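PDB 4K9Q: benzoylformate Decarboxylase from Polynucleobacter necessarius, which probably decarboxylates benzoylformate with the help of thiamine diphosphate and magnesium. Local coordinates for residues K446-G460 against F514-L528. Residues are numbered along the deposited sequence; the frame is centred on the assembly and turned at random.
Sequences KTHVIYVVFQNEEYG and FKGTSVIVVPITKEL. With MG (magnesium ion), chain C; TPP (thiamine diphosphate), chain D.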
loop_
_atom_site.group_PDB
_atom_site.type_symbol
_atom_site.label_atom_id
_atom_site.label_comp_id
_atom_site.label_asym_id
_atom_site.label_seq_id
_atom_site.Cartn_x
_atom_site.Cartn_y
_atom_site.Cartn_z
ATOM N N LYS A 446 -14.192 -18.064 33.495
ATOM C CA LYS A 446 -14.750 -19.355 33.912
ATOM C C LYS A 446 -15.395 -20.123 32.755
ATOM O O LYS A 446 -16.420 -20.782 32.927
ATOM C CB LYS A 446 -15.735 -19.164 35.076
ATOM C CG LYS A 446 -15.094 -18.514 36.290
ATOM C CD LYS A 446 -16.084 -18.334 37.430
ATOM C CE LYS A 446 -15.381 -17.784 38.657
ATOM N NZ LYS A 446 -14.680 -16.499 38.361
ATOM N N THR A 447 -14.775 -20.058 31.582
ATOM C CA THR A 447 -15.246 -20.840 30.438
ATOM C C THR A 447 -14.955 -22.324 30.629
ATOM O O THR A 447 -13.917 -22.709 31.200
ATOM C CB THR A 447 -14.600 -20.380 29.098
ATOM O OG1 THR A 447 -13.172 -20.420 29.214
ATOM C CG2 THR A 447 -15.033 -18.959 28.752
ATOM N N HIS A 448 -15.870 -23.163 30.156
ATOM C CA HIS A 448 -15.671 -24.602 30.251
ATOM C C HIS A 448 -14.894 -25.066 29.024
ATOM O O HIS A 448 -15.469 -25.326 27.963
ATOM C CB HIS A 448 -17.005 -25.331 30.360
ATOM C CG HIS A 448 -16.875 -26.748 30.827
ATOM N ND1 HIS A 448 -17.964 -27.569 31.028
ATOM C CD2 HIS A 448 -15.782 -27.488 31.132
ATOM C CE1 HIS A 448 -17.547 -28.755 31.433
ATOM N NE2 HIS A 448 -16.227 -28.731 31.510
ATOM N N VAL A 449 -13.575 -25.133 29.182
ATOM C CA VAL A 449 -12.669 -25.461 28.092
ATOM C C VAL A 449 -11.671 -26.469 28.611
ATOM O O VAL A 449 -11.086 -26.277 29.675
ATOM C CB VAL A 449 -11.901 -24.205 27.594
ATOM C CG1 VAL A 449 -10.892 -24.589 26.501
ATOM C CG2 VAL A 449 -12.868 -23.136 27.084
ATOM N N ILE A 450 -11.471 -27.536 27.853
ATOM C CA ILE A 450 -10.595 -28.615 28.269
ATOM C C ILE A 450 -9.498 -28.769 27.235
ATOM O O ILE A 450 -9.753 -29.204 26.100
ATOM C CB ILE A 450 -11.371 -29.942 28.382
ATOM C CG1 ILE A 450 -12.527 -29.795 29.377
ATOM C CG2 ILE A 450 -10.441 -31.082 28.808
ATOM C CD1 ILE A 450 -13.475 -30.965 29.369
ATOM N N TYR A 451 -8.281 -28.388 27.610
ATOM C CA TYR A 451 -7.149 -28.513 26.708
ATOM C C TYR A 451 -6.480 -29.849 26.928
ATOM O O TYR A 451 -6.005 -30.131 28.025
ATOM C CB TYR A 451 -6.133 -27.402 26.959
ATOM C CG TYR A 451 -6.648 -26.029 26.636
ATOM C CD1 TYR A 451 -6.931 -25.112 27.645
ATOM C CD2 TYR A 451 -6.846 -25.644 25.313
ATOM C CE1 TYR A 451 -7.396 -23.842 27.348
ATOM C CE2 TYR A 451 -7.321 -24.375 25.004
ATOM C CZ TYR A 451 -7.591 -23.482 26.024
ATOM O OH TYR A 451 -8.051 -22.221 25.722
ATOM N N VAL A 452 -6.451 -30.678 25.889
ATOM C CA VAL A 452 -5.701 -31.923 25.944
ATOM C C VAL A 452 -4.451 -31.724 25.105
ATOM O O VAL A 452 -4.536 -31.550 23.882
ATOM C CB VAL A 452 -6.512 -33.122 25.420
ATOM C CG1 VAL A 452 -5.707 -34.413 25.556
ATOM C CG2 VAL A 452 -7.830 -33.238 26.190
ATOM N N VAL A 453 -3.296 -31.725 25.761
ATOM C CA VAL A 453 -2.036 -31.441 25.081
ATOM C C VAL A 453 -1.272 -32.724 24.771
ATOM O O VAL A 453 -0.892 -33.472 25.674
ATOM C CB VAL A 453 -1.131 -30.510 25.918
ATOM C CG1 VAL A 453 0.143 -30.157 25.133
ATOM C CG2 VAL A 453 -1.871 -29.257 26.328
ATOM N N PHE A 454 -1.056 -32.963 23.485
ATOM C CA PHE A 454 -0.319 -34.125 23.015
ATOM C C PHE A 454 1.174 -33.832 23.025
ATOM O O PHE A 454 1.698 -33.165 22.131
ATOM C CB PHE A 454 -0.807 -34.515 21.611
ATOM C CG PHE A 454 -2.213 -35.060 21.599
ATOM C CD1 PHE A 454 -3.298 -34.235 21.850
ATOM C CD2 PHE A 454 -2.442 -36.400 21.339
ATOM C CE1 PHE A 454 -4.595 -34.742 21.853
ATOM C CE2 PHE A 454 -3.734 -36.916 21.325
ATOM C CZ PHE A 454 -4.812 -36.085 21.586
ATOM N N GLN A 455 1.865 -34.317 24.049
ATOM C CA GLN A 455 3.260 -33.935 24.237
ATOM C C GLN A 455 4.258 -34.935 23.643
ATOM O O GLN A 455 4.587 -35.940 24.267
ATOM C CB GLN A 455 3.559 -33.669 25.718
ATOM C CG GLN A 455 4.968 -33.156 25.937
ATOM C CD GLN A 455 5.243 -32.786 27.371
ATOM O OE1 GLN A 455 5.117 -33.610 28.278
ATOM N NE2 GLN A 455 5.645 -31.549 27.584
ATOM N N ASN A 456 4.741 -34.648 22.430
ATOM C CA ASN A 456 5.806 -35.449 21.818
ATOM C C ASN A 456 7.175 -34.762 21.852
ATOM O O ASN A 456 8.149 -35.268 21.291
ATOM C CB ASN A 456 5.438 -35.906 20.387
ATOM C CG ASN A 456 5.084 -34.744 19.472
ATOM O OD1 ASN A 456 5.287 -33.594 19.830
ATOM N ND2 ASN A 456 4.552 -35.044 18.289
ATOM N N GLU A 457 7.240 -33.625 22.546
ATOM C CA GLU A 457 8.470 -32.849 22.705
ATOM C C GLU A 457 9.132 -32.477 21.385
ATOM O O GLU A 457 10.358 -32.420 21.295
ATOM C CB GLU A 457 9.457 -33.581 23.628
ATOM C CG GLU A 457 8.818 -33.905 24.961
ATOM C CD GLU A 457 9.818 -34.321 26.021
ATOM O OE1 GLU A 457 10.582 -35.272 25.773
ATOM O OE2 GLU A 457 9.832 -33.690 27.098
ATOM N N GLU A 458 8.316 -32.206 20.372
ATOM C CA GLU A 458 8.838 -31.852 19.054
ATOM C C GLU A 458 7.792 -31.131 18.219
ATOM O O GLU A 458 6.608 -31.194 18.509
ATOM C CB GLU A 458 9.285 -33.122 18.313
ATOM C CG GLU A 458 8.122 -34.058 17.949
ATOM C CD GLU A 458 8.555 -35.473 17.554
ATOM O OE1 GLU A 458 9.770 -35.716 17.377
ATOM O OE2 GLU A 458 7.658 -36.343 17.438
ATOM N N TYR A 459 8.234 -30.433 17.182
ATOM C CA TYR A 459 7.328 -29.968 16.152
ATOM C C TYR A 459 7.163 -31.136 15.171
ATOM O O TYR A 459 7.816 -31.193 14.128
ATOM C CB TYR A 459 7.928 -28.754 15.438
ATOM C CG TYR A 459 7.963 -27.432 16.211
ATOM C CD1 TYR A 459 6.849 -26.947 16.911
ATOM C CD2 TYR A 459 9.107 -26.636 16.181
ATOM C CE1 TYR A 459 6.896 -25.717 17.574
ATOM C CE2 TYR A 459 9.157 -25.416 16.835
ATOM C CZ TYR A 459 8.049 -24.957 17.529
ATOM O OH TYR A 459 8.121 -23.735 18.173
ATOM N N GLY A 460 6.315 -32.094 15.539
ATOM C CA GLY A 460 6.237 -33.369 14.843
ATOM C C GLY A 460 5.985 -33.268 13.354
ATOM O O GLY A 460 6.666 -33.920 12.550
ATOM N N PHE A 514 -16.104 -30.349 35.630
ATOM C CA PHE A 514 -15.638 -29.085 36.203
ATOM C C PHE A 514 -15.907 -27.938 35.232
ATOM O O PHE A 514 -15.310 -27.878 34.151
ATOM C CB PHE A 514 -14.135 -29.184 36.522
ATOM C CG PHE A 514 -13.518 -27.889 36.991
ATOM C CD1 PHE A 514 -13.764 -27.403 38.268
ATOM C CD2 PHE A 514 -12.677 -27.168 36.165
ATOM C CE1 PHE A 514 -13.201 -26.214 38.695
ATOM C CE2 PHE A 514 -12.106 -25.980 36.592
ATOM C CZ PHE A 514 -12.374 -25.501 37.857
ATOM N N LYS A 515 -16.810 -27.037 35.614
ATOM C CA LYS A 515 -17.178 -25.907 34.771
ATOM C C LYS A 515 -16.116 -24.814 34.888
ATOM O O LYS A 515 -16.237 -23.872 35.684
ATOM C CB LYS A 515 -18.560 -25.373 35.155
ATOM C CG LYS A 515 -19.328 -24.739 34.010
ATOM C CD LYS A 515 -18.704 -23.430 33.520
ATOM C CE LYS A 515 -19.104 -22.244 34.396
ATOM N NZ LYS A 515 -18.916 -20.931 33.694
ATOM N N GLY A 516 -15.061 -24.956 34.098
ATOM C CA GLY A 516 -13.925 -24.059 34.169
ATOM C C GLY A 516 -12.900 -24.585 33.190
ATOM O O GLY A 516 -13.193 -25.504 32.435
ATOM N N THR A 517 -11.704 -24.013 33.220
ATOM C CA THR A 517 -10.676 -24.339 32.239
ATOM C C THR A 517 -9.662 -25.312 32.829
ATOM O O THR A 517 -9.129 -25.077 33.917
ATOM C CB THR A 517 -9.984 -23.050 31.755
ATOM O OG1 THR A 517 -10.949 -22.239 31.080
ATOM C CG2 THR A 517 -8.825 -23.356 30.798
ATOM N N SER A 518 -9.408 -26.396 32.098
ATOM C CA SER A 518 -8.493 -27.456 32.521
ATOM C C SER A 518 -7.426 -27.723 31.459
ATOM O O SER A 518 -7.675 -27.564 30.262
ATOM C CB SER A 518 -9.272 -28.754 32.768
ATOM O OG SER A 518 -10.163 -28.651 33.874
ATOM N N VAL A 519 -6.246 -28.150 31.906
ATOM C CA VAL A 519 -5.185 -28.607 31.018
ATOM C C VAL A 519 -4.789 -30.031 31.398
ATOM O O VAL A 519 -4.456 -30.312 32.555
ATOM C CB VAL A 519 -3.956 -27.675 31.084
ATOM C CG1 VAL A 519 -2.814 -28.206 30.223
ATOM C CG2 VAL A 519 -4.347 -26.275 30.649
ATOM N N ILE A 520 -4.849 -30.928 30.424
ATOM C CA ILE A 520 -4.449 -32.316 30.619
ATOM C C ILE A 520 -3.289 -32.614 29.680
ATOM O O ILE A 520 -3.450 -32.593 28.464
ATOM C CB ILE A 520 -5.620 -33.269 30.328
ATOM C CG1 ILE A 520 -6.808 -32.904 31.224
ATOM C CG2 ILE A 520 -5.194 -34.726 30.520
ATOM C CD1 ILE A 520 -8.074 -33.694 30.953
ATOM N N VAL A 521 -2.117 -32.880 30.246
ATOM C CA VAL A 521 -0.928 -33.117 29.436
ATOM C C VAL A 521 -0.728 -34.624 29.264
ATOM O O VAL A 521 -0.676 -35.371 30.247
ATOM C CB VAL A 521 0.322 -32.454 30.080
ATOM C CG1 VAL A 521 1.558 -32.663 29.204
ATOM C CG2 VAL A 521 0.064 -30.961 30.339
ATOM N N VAL A 522 -0.641 -35.064 28.012
ATOM C CA VAL A 522 -0.496 -36.472 27.687
ATOM C C VAL A 522 0.815 -36.697 26.930
ATOM O O VAL A 522 0.947 -36.296 25.774
ATOM C CB VAL A 522 -1.664 -36.959 26.809
ATOM C CG1 VAL A 522 -1.616 -38.488 26.666
ATOM C CG2 VAL A 522 -2.997 -36.499 27.390
ATOM N N PRO A 523 1.807 -37.314 27.588
ATOM C CA PRO A 523 3.029 -37.663 26.856
ATOM C C PRO A 523 2.724 -38.752 25.833
ATOM O O PRO A 523 2.080 -39.752 26.173
ATOM C CB PRO A 523 3.958 -38.216 27.943
ATOM C CG PRO A 523 3.322 -37.875 29.242
ATOM C CD PRO A 523 1.855 -37.734 28.996
ATOM N N ILE A 524 3.158 -38.563 24.591
ATOM C CA ILE A 524 2.937 -39.563 23.563
ATOM C C ILE A 524 4.253 -39.936 22.902
ATOM O O ILE A 524 5.271 -39.260 23.086
ATOM C CB ILE A 524 1.927 -39.088 22.489
ATOM C CG1 ILE A 524 2.402 -37.783 21.837
ATOM C CG2 ILE A 524 0.535 -38.923 23.118
ATOM C CD1 ILE A 524 1.660 -37.427 20.550
ATOM N N THR A 525 4.223 -41.019 22.139
ATOM C CA THR A 525 5.366 -41.430 21.353
ATOM C C THR A 525 5.839 -40.282 20.467
ATOM O O THR A 525 5.029 -39.453 20.016
ATOM C CB THR A 525 5.019 -42.651 20.494
ATOM O OG1 THR A 525 6.154 -43.029 19.707
ATOM C CG2 THR A 525 3.826 -42.344 19.589
ATOM N N LYS A 526 7.152 -40.234 20.251
ATOM C CA LYS A 526 7.772 -39.257 19.367
ATOM C C LYS A 526 7.790 -39.777 17.939
ATOM O O LYS A 526 8.092 -39.030 17.005
ATOM C CB LYS A 526 9.196 -38.923 19.830
ATOM C CG LYS A 526 9.277 -38.356 21.245
ATOM C CD LYS A 526 10.720 -38.123 21.682
ATOM C CE LYS A 526 11.165 -36.674 21.491
ATOM N NZ LYS A 526 11.274 -36.245 20.066
ATOM N N GLU A 527 7.461 -41.056 17.764
ATOM C CA GLU A 527 7.393 -41.624 16.430
ATOM C C GLU A 527 6.259 -40.943 15.689
ATOM O O GLU A 527 5.254 -40.559 16.291
ATOM C CB GLU A 527 7.192 -43.143 16.461
ATOM C CG GLU A 527 8.316 -43.911 17.163
ATOM C CD GLU A 527 9.704 -43.573 16.630
ATOM O OE1 GLU A 527 9.855 -43.421 15.401
ATOM O OE2 GLU A 527 10.646 -43.459 17.442
ATOM N N LEU A 528 6.432 -40.783 14.383
ATOM C CA LEU A 528 5.461 -40.065 13.571
ATOM C C LEU A 528 5.083 -40.880 12.343
ATOM O O LEU A 528 5.944 -41.439 11.658
ATOM C CB LEU A 528 6.034 -38.711 13.135
ATOM C CG LEU A 528 6.335 -37.677 14.226
ATOM C CD1 LEU A 528 7.405 -36.711 13.748
ATOM C CD2 LEU A 528 5.063 -36.917 14.614
HETATM MG MG MG C . 4.478 -31.661 19.203
HETATM N "N1'" TPP D . 4.483 -20.360 13.195
HETATM C "C2'" TPP D . 3.138 -20.083 13.006
HETATM C CM2 TPP D . 2.528 -18.846 13.596
HETATM N "N3'" TPP D . 2.339 -20.927 12.258
HETATM C "C4'" TPP D . 2.877 -22.060 11.700
HETATM N "N4'" TPP D . 2.106 -22.861 10.968
HETATM C "C5'" TPP D . 4.221 -22.367 11.915
HETATM C "C6'" TPP D . 5.037 -21.508 12.650
HETATM C "C7'" TPP D . 4.813 -23.610 11.301
HETATM N N3 TPP D . 4.408 -24.886 11.874
HETATM C C2 TPP D . 3.466 -25.737 11.317
HETATM S S1 TPP D . 3.238 -27.100 12.144
HETATM C C5 TPP D . 4.341 -26.664 13.242
HETATM C C4 TPP D . 4.940 -25.431 12.999
HETATM C CM4 TPP D . 5.996 -24.780 13.857
HETATM C C6 TPP D . 4.606 -27.647 14.347
HETATM C C7 TPP D . 3.418 -27.948 15.247
HETATM O O7 TPP D . 3.959 -28.666 16.332
HETATM P PA TPP D . 3.025 -29.265 17.496
HETATM O O1A TPP D . 1.980 -28.247 17.851
HETATM O O2A TPP D . 3.852 -29.636 18.685
HETATM O O3A TPP D . 2.238 -30.473 16.784
HETATM P PB TPP D . 2.811 -31.902 16.320
HETATM O O1B TPP D . 3.132 -31.775 14.866
HETATM O O2B TPP D . 1.688 -32.890 16.545
HETATM O O3B TPP D . 4.047 -32.264 17.079
HETATM O O HOH W 1 2.301 -32.462 19.569
HETATM O O HOH W 2 6.856 -37.812 24.906
HETATM O O HOH W 3 4.379 -38.068 17.782
#
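Val453 and Ile520 sit in the dense middle, where strands 449-455 and 517-523 run parallel and Val453 N donates to Ile520 O over 2.8 Å. From Tyr451 N to Gln455 N the N-H...O angles are all close to 170°, whereas the ladder loosens at Val449. Branched residues, well suited to an extended chain, fill both faces. On one, Val452 CG1 meets Val522 CG2 at 3.9 Å and Ile450 lies alongside Ile520; on the other, Tyr451 turns a ring edge to Thr517 CG2 and sends its hydroxyl to Leu404 O.

At the strands' N-terminal end the packing gives way to polar clasps. Lys515, bent at chi2 and chi3, curls back so that NZ reaches Lys446 O at 2.6 Å near solvent. His448, its CG swung opposite the backbone N (chi1 -164°), lays one ring face over Lys515 CA, a CH-pi contact, while NE2 bonds to Ala511 O. Replacing this histidine by an alanine would probably uncover Lys515 CA and leave Ala511 O without its mate.

The two strands are neighbours in a six-stranded parallel sheet of the C-terminal thiamine diphosphate-binding domain, 449-455 flanked by 423-428 and 517-523 by the edge strand 494-497, and the cofactor's diphosphate is held beyond their C-terminal ends. Asn456 suits that place because its amide can use both ends: OD1 binds magnesium at 2.2 Å, while ND2 donates to TPP O3B at 3.1 Å and to a water. Glu458 adds its backbone O to the metal, and Asp429 is a further protein ligand. Gly460, lacking a side chain, lets Leu528 close against its CA and gives its N to TPP O3B at 2.7 Å. On the exposed flank, Lys526 NZ makes a weak 3.1 Å salt bridge to Glu458 OE1, which also pairs with Lys463.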